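Side-chain contacts in Blr3880 protein (Bradyrhizobium japonicum, PDB 2OOD), which probably catalyses the zinc-dependent hydrolytic deamination of guanine to xanthine and ammonia: residues Asn279-Phe282 with Arg283-Ser286; Val345-Cys348 with Asn349-Leu352; Ser356-Pro359 with Ser360-Asp363. All blocks are in the same frame, centred on the assembly; numbering follows the deposited sequence.

Contact 1. Residues Asn279-Phe282 with Arg283-Ser286; sequences NNEF and RRMS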
loop_
_atom_site.group_PDB
_atom_site.type_symbol
_atom_site.label_atom_id
_atom_site.label_comp_id
_atom_site.label_asym_id
_atom_site.label_seq_id
_atom_site.Cartn_x
_atom_site.Cartn_y
_atom_site.Cartn_z
ATOM N N ASN A 279 -17.270 20.663 6.911
ATOM C CA ASN A 279 -18.348 19.936 7.567
ATOM C C ASN A 279 -19.672 20.399 6.994
ATOM O O ASN A 279 -20.630 19.631 6.912
ATOM C CB ASN A 279 -18.334 20.180 9.072
ATOM C CG ASN A 279 -17.079 19.675 9.715
ATOM O OD1 ASN A 279 -16.968 19.605 10.937
ATOM N ND2 ASN A 279 -16.108 19.320 8.886
ATOM N N ASN A 280 -19.717 21.664 6.596
ATOM C CA ASN A 280 -20.915 22.235 6.011
ATOM C C ASN A 280 -21.196 21.525 4.688
ATOM O O ASN A 280 -22.330 21.127 4.413
ATOM C CB ASN A 280 -20.721 23.738 5.777
ATOM C CG ASN A 280 -21.926 24.384 5.126
ATOM O OD1 ASN A 280 -23.058 24.187 5.564
ATOM N ND2 ASN A 280 -21.691 25.164 4.078
ATOM N N GLU A 281 -20.157 21.363 3.875
ATOM C CA GLU A 281 -20.311 20.691 2.593
ATOM C C GLU A 281 -20.768 19.248 2.803
ATOM O O GLU A 281 -21.607 18.747 2.060
ATOM C CB GLU A 281 -18.999 20.748 1.797
ATOM C CG GLU A 281 -18.728 22.125 1.194
ATOM C CD GLU A 281 -17.378 22.221 0.505
ATOM O OE1 GLU A 281 -16.350 22.016 1.188
ATOM O OE2 GLU A 281 -17.343 22.504 -0.715
ATOM N N PHE A 282 -20.235 18.581 3.821
ATOM C CA PHE A 282 -20.648 17.213 4.092
ATOM C C PHE A 282 -22.124 17.211 4.466
ATOM O O PHE A 282 -22.900 16.424 3.926
ATOM C CB PHE A 282 -19.831 16.600 5.234
ATOM C CG PHE A 282 -18.549 15.948 4.790
ATOM C CD1 PHE A 282 -18.557 14.931 3.845
ATOM C CD2 PHE A 282 -17.332 16.316 5.348
ATOM C CE1 PHE A 282 -17.371 14.288 3.464
ATOM C CE2 PHE A 282 -16.143 15.674 4.971
ATOM C CZ PHE A 282 -16.172 14.659 4.029
ATOM N N ARG A 283 -22.519 18.093 5.384
ATOM C CA ARG A 283 -23.913 18.155 5.804
ATOM C C ARG A 283 -24.856 18.423 4.637
ATOM O O ARG A 283 -25.940 17.854 4.580
ATOM C CB ARG A 283 -24.122 19.223 6.883
ATOM C CG ARG A 283 -23.638 18.830 8.280
ATOM C CD ARG A 283 -24.187 19.779 9.358
ATOM N NE ARG A 283 -23.886 21.183 9.059
ATOM C CZ ARG A 283 -22.750 21.804 9.381
ATOM N NH1 ARG A 283 -21.788 21.151 10.038
ATOM N NH2 ARG A 283 -22.559 23.070 9.013
ATOM N N ARG A 284 -24.453 19.284 3.710
ATOM C CA ARG A 284 -25.299 19.599 2.566
ATOM C C ARG A 284 -25.511 18.370 1.688
ATOM O O ARG A 284 -26.630 18.097 1.248
ATOM C CB ARG A 284 -24.689 20.731 1.733
ATOM C CG ARG A 284 -24.462 22.014 2.509
ATOM C CD ARG A 284 -24.837 23.214 1.688
ATOM N NE ARG A 284 -23.975 23.400 0.530
ATOM C CZ ARG A 284 -22.718 23.826 0.600
ATOM N NH1 ARG A 284 -22.179 24.102 1.779
ATOM N NH2 ARG A 284 -22.010 23.998 -0.509
HETATM N N MSE A 285 -24.438 17.631 1.425
HETATM C CA MSE A 285 -24.543 16.431 0.601
HETATM C C MSE A 285 -25.444 15.412 1.294
HETATM O O MSE A 285 -26.334 14.832 0.676
HETATM C CB MSE A 285 -23.161 15.834 0.362
HETATM C CG MSE A 285 -22.236 16.768 -0.384
HETATM SE SE MSE A 285 -20.464 15.992 -0.645
HETATM C CE MSE A 285 -20.905 14.787 -2.119
ATOM N N SER A 286 -25.212 15.205 2.586
ATOM C CA SER A 286 -26.015 14.269 3.355
ATOM C C SER A 286 -27.494 14.611 3.182
ATOM O O SER A 286 -28.331 13.730 2.972
ATOM C CB SER A 286 -25.632 14.344 4.834
ATOM O OG SER A 286 -26.456 13.508 5.626
#
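Arg-283 folds back along the first turn of helix 279-288, so that one face of its guanidinium lies over Asn-279 O and Asn-280 CA. The bend at chi3 (-54°) turns the chain toward the start of the helix, bringing NH2 to 3.5 Å from Asn-280 CA and NH1 to 3.7 Å from Asn-279 CB. This is packing: the guanidinium makes no hydrogen bond to either residue.

Backbone bonding is plain alpha-helix: the N-H groups of Arg-283, Arg-284, Met-285 and Ser-286 each reach the carbonyl four residues back. Of these, Ser-286 N to Phe-282 O measures 2.9 Å.

The charged ends of Glu-281 and Arg-284 turn toward helix 255-260 and the residue before it, Asp-254. Arg-284 runs obliquely past Glu-281, with NH1 4.0 Å from Glu-281 CG, but its NH2 makes salt bridges with Glu-260 and Asp-254. Glu-281 takes Ser-278 N on OE1, as the third helix residue does in a capping box, and Leu-256 N on OE2.

Helix 279-288 connects the parallel barrel strands 269-272 and 291-294. Glu-281, Arg-284 and the selenomethionine Met-285 face helix 255-260, while Phe-282 packs against helix 309-312.

Contact 2. Residues Val345-Cys348 with Asn349-Leu352; sequences VGMC and NNTL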
loop_
_atom_site.group_PDB
_atom_site.type_symbol
_atom_site.label_atom_id
_atom_site.label_comp_id
_atom_site.label_asym_id
_atom_site.label_seq_id
_atom_site.Cartn_x
_atom_site.Cartn_y
_atom_site.Cartn_z
ATOM N N VAL A 345 -5.285 5.323 6.120
ATOM C CA VAL A 345 -5.723 6.713 6.221
ATOM C C VAL A 345 -6.569 6.896 7.485
ATOM O O VAL A 345 -6.406 7.867 8.221
ATOM C CB VAL A 345 -6.554 7.117 4.982
ATOM C CG1 VAL A 345 -7.317 8.401 5.248
ATOM C CG2 VAL A 345 -5.638 7.287 3.798
ATOM N N GLY A 346 -7.460 5.943 7.734
ATOM C CA GLY A 346 -8.316 6.008 8.901
ATOM C C GLY A 346 -7.586 5.887 10.223
ATOM O O GLY A 346 -8.010 6.480 11.211
HETATM N N MSE A 347 -6.502 5.118 10.262
HETATM C CA MSE A 347 -5.758 4.967 11.505
HETATM C C MSE A 347 -4.949 6.221 11.781
HETATM O O MSE A 347 -4.755 6.591 12.936
HETATM C CB MSE A 347 -4.836 3.749 11.463
HETATM C CG MSE A 347 -5.552 2.416 11.695
HETATM SE SE MSE A 347 -6.689 2.376 13.316
HETATM C CE MSE A 347 -5.320 2.796 14.650
ATOM N N CYS A 348 -4.476 6.876 10.728
ATOM C CA CYS A 348 -3.731 8.105 10.917
ATOM C C CYS A 348 -4.703 9.142 11.449
ATOM O O CYS A 348 -4.317 10.003 12.230
ATOM C CB CYS A 348 -3.112 8.580 9.602
ATOM S SG CYS A 348 -1.714 7.588 9.056
ATOM N N ASN A 349 -5.967 9.048 11.030
ATOM C CA ASN A 349 -7.011 9.967 11.491
ATOM C C ASN A 349 -7.341 9.709 12.967
ATOM O O ASN A 349 -7.656 10.631 13.716
ATOM C CB ASN A 349 -8.303 9.800 10.688
ATOM C CG ASN A 349 -8.235 10.412 9.310
ATOM O OD1 ASN A 349 -7.328 11.176 8.995
ATOM N ND2 ASN A 349 -9.218 10.088 8.481
ATOM N N ASN A 350 -7.287 8.446 13.373
ATOM C CA ASN A 350 -7.574 8.068 14.748
ATOM C C ASN A 350 -6.594 8.765 15.696
ATOM O O ASN A 350 -6.970 9.202 16.783
ATOM C CB ASN A 350 -7.444 6.552 14.900
ATOM C CG ASN A 350 -7.740 6.077 16.304
ATOM O OD1 ASN A 350 -8.893 6.031 16.721
ATOM N ND2 ASN A 350 -6.697 5.726 17.043
ATOM N N THR A 351 -5.336 8.864 15.279
ATOM C CA THR A 351 -4.310 9.489 16.095
ATOM C C THR A 351 -4.507 10.996 16.170
ATOM O O THR A 351 -4.176 11.619 17.171
ATOM C CB THR A 351 -2.904 9.161 15.545
ATOM O OG1 THR A 351 -2.716 7.742 15.556
ATOM C CG2 THR A 351 -1.824 9.803 16.395
ATOM N N LEU A 352 -5.067 11.583 15.119
ATOM C CA LEU A 352 -5.309 13.025 15.087
ATOM C C LEU A 352 -6.535 13.448 15.906
ATOM O O LEU A 352 -6.661 14.607 16.291
ATOM C CB LEU A 352 -5.505 13.493 13.642
ATOM C CG LEU A 352 -4.337 13.326 12.674
ATOM C CD1 LEU A 352 -4.783 13.724 11.279
ATOM C CD2 LEU A 352 -3.155 14.163 13.130
#
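Val-345 and Asn-349 lie side by side near the end of helix 335-352, their side chains pointing the same way. Val-345 sends CG1 toward the amide, 4.1 Å from Asn-349 ND2. With CG anti to its own carbonyl carbon (chi1 -76°), Asn-349 carries its side chain back along the helix, and CG comes to 3.3 Å from Val-345 O. The amide nitrogen is gripped from outside this turn: ND2 gives hydrogen bonds to Asn-370 OD1 and Phe-307 O, two acceptors that fix the rotation of a buried polar group.

On another side of the helix, the selenomethionine Met-347 and Asn-350 also run alongside each other. Bends at chi2 and chi3 curl the Met-347 chain so that its methyl end returns toward Asn-350. Thr-351 points OG1 back over the preceding turn, 3.5 Å from Met-347 O, but the hydroxyl bonds to Gly-303 O of the second subunit. Leu-352 sets CG 3.4 Å from Cys-348 O.

The i to i+4 backbone bonds lengthen toward the helix end. Asn-349 N to Val-345 O measures 3.1 Å, whereas Thr-351 N to Met-347 O and Leu-352 N to Cys-348 O are both weak.

This helix follows barrel strand 320-323. Val-345, Cys-348 and Asn-349 pack on Leu-306 in a loop of the same chain, while Met-347 and Cys-348 meet Phe-301 and Leu-300 of helix 296-301 in the second subunit.

Contact 3. Residues Ser356-Pro359 with Ser360-Asp363; sequences SIDP and SRKD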
loop_
_atom_site.group_PDB
_atom_site.type_symbol
_atom_site.label_atom_id
_atom_site.label_comp_id
_atom_site.label_asym_id
_atom_site.label_seq_id
_atom_site.Cartn_x
_atom_site.Cartn_y
_atom_site.Cartn_z
ATOM N N SER A 356 -4.126 12.791 21.846
ATOM C CA SER A 356 -2.752 12.490 22.238
ATOM C C SER A 356 -1.817 13.609 21.777
ATOM O O SER A 356 -0.717 13.760 22.306
ATOM C CB SER A 356 -2.301 11.140 21.664
ATOM O OG SER A 356 -2.289 11.144 20.247
ATOM N N ILE A 357 -2.258 14.394 20.798
ATOM C CA ILE A 357 -1.450 15.506 20.314
ATOM C C ILE A 357 -2.112 16.811 20.751
ATOM O O ILE A 357 -1.669 17.430 21.722
ATOM C CB ILE A 357 -1.298 15.495 18.775
ATOM C CG1 ILE A 357 -0.545 14.239 18.328
ATOM C CG2 ILE A 357 -0.500 16.694 18.323
ATOM C CD1 ILE A 357 -0.400 14.117 16.821
ATOM N N ASP A 358 -3.166 17.227 20.046
ATOM C CA ASP A 358 -3.888 18.461 20.394
ATOM C C ASP A 358 -5.247 18.128 21.021
ATOM O O ASP A 358 -6.211 17.832 20.313
ATOM C CB ASP A 358 -4.101 19.331 19.153
ATOM C CG ASP A 358 -4.874 20.597 19.465
ATOM O OD1 ASP A 358 -5.328 20.734 20.624
ATOM O OD2 ASP A 358 -5.031 21.445 18.563
ATOM N N PRO A 359 -5.353 18.214 22.357
ATOM C CA PRO A 359 -6.609 17.899 23.042
ATOM C C PRO A 359 -7.851 18.687 22.654
ATOM O O PRO A 359 -8.969 18.221 22.881
ATOM C CB PRO A 359 -6.246 18.048 24.519
ATOM C CG PRO A 359 -5.201 19.085 24.502
ATOM C CD PRO A 359 -4.352 18.716 23.312
ATOM N N SER A 360 -7.677 19.861 22.055
ATOM C CA SER A 360 -8.844 20.649 21.673
ATOM C C SER A 360 -9.488 20.092 20.406
ATOM O O SER A 360 -10.648 20.389 20.110
ATOM C CB SER A 360 -8.477 22.130 21.483
ATOM O OG SER A 360 -7.799 22.360 20.263
ATOM N N ARG A 361 -8.741 19.276 19.665
ATOM C CA ARG A 361 -9.260 18.682 18.435
ATOM C C ARG A 361 -9.777 17.269 18.632
ATOM O O ARG A 361 -10.209 16.626 17.682
ATOM C CB ARG A 361 -8.189 18.695 17.346
ATOM C CG ARG A 361 -8.008 20.072 16.751
ATOM C CD ARG A 361 -7.052 20.090 15.577
ATOM N NE ARG A 361 -7.148 21.367 14.867
ATOM C CZ ARG A 361 -6.144 21.957 14.212
ATOM N NH1 ARG A 361 -4.937 21.385 14.161
ATOM N NH2 ARG A 361 -6.346 23.136 13.619
ATOM N N LYS A 362 -9.756 16.812 19.881
ATOM C CA LYS A 362 -10.197 15.473 20.251
ATOM C C LYS A 362 -11.669 15.207 19.971
ATOM O O LYS A 362 -12.502 16.107 20.037
ATOM C CB LYS A 362 -9.909 15.239 21.732
ATOM C CG LYS A 362 -10.247 13.863 22.245
ATOM C CD LYS A 362 -10.021 13.804 23.741
ATOM C CE LYS A 362 -10.179 12.393 24.268
ATOM N NZ LYS A 362 -9.968 12.316 25.740
ATOM N N ASP A 363 -11.971 13.952 19.654
ATOM C CA ASP A 363 -13.329 13.502 19.375
ATOM C C ASP A 363 -13.270 11.988 19.197
ATOM O O ASP A 363 -13.011 11.490 18.104
ATOM C CB ASP A 363 -13.876 14.174 18.113
ATOM C CG ASP A 363 -15.307 13.750 17.798
ATOM O OD1 ASP A 363 -15.954 14.416 16.964
ATOM O OD2 ASP A 363 -15.780 12.747 18.378
#
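An Asx turn nested in a type I beta turn shapes the surface loop between helices 335-352 and 364-369, with Asp-358 as the first residue of both turns. Its carbonyl closes the beta turn, Asp-358 O accepting from Arg-361 N at 3.0 Å. Its side chain closes the Asx turn: Asp-358 OD1 takes Ser-360 N at 2.9 Å. CG stands anti to the backbone N (chi1 179°), a torsion that aims the carboxylate at the serine.

The same oxygen also accepts from the serine hydroxyl, Ser-360 OG to Asp-358 OD1 being 3.0 Å. Both donors approach from one face of the carboxylate plane: the amide comes from 44° out of it, the hydroxyl on the syn side and nearer the plane. An alanine in place of Asp-358 would lose both side-chain bonds, and would probably leave the Ser-360 hydroxyl free to turn and the bend less firmly set.

The Arg-361 chain slants across the carboxylate, its CG 3.7 Å from Asp-358 OD2. A further turn follows, with Lys-362 N bonding weakly to Pro-359 O, before Asp-363 N-caps helix 364-369 through OD2 and Glu-366 N.

Since Arg-361 NE is 4.3 Å from Asp-358 OD2 and no N-H points at that oxygen, the two charges probably attract only diffusely; the definite polar work of the carboxylate is the double grip of OD1 on Ser-360.

Contacts 2 and 3 are close successors: helix 335-352 ends with contact 2, and the loop carrying contact 3 comes straight after. Their centres are 12 Å apart, and they meet where Thr-351 O packs 3.6 Å from Ser-356 OG. Both border the second subunit, where Ser-356 and Ile-357 touch its Pro-239 and Tyr-276. Contact 1 stands apart on another barrel helix, its nearest atoms about 9 Å from contact 2 and about 8 Å from contact 3, and no other chain of the assembly touches it. It approaches the metal site without touching it: the side chain of Met-285 lies about 11 Å from those of the zinc ligands His-79 and His-234, whereas contacts 2 and 3 lie away from the zinc and guanine sites.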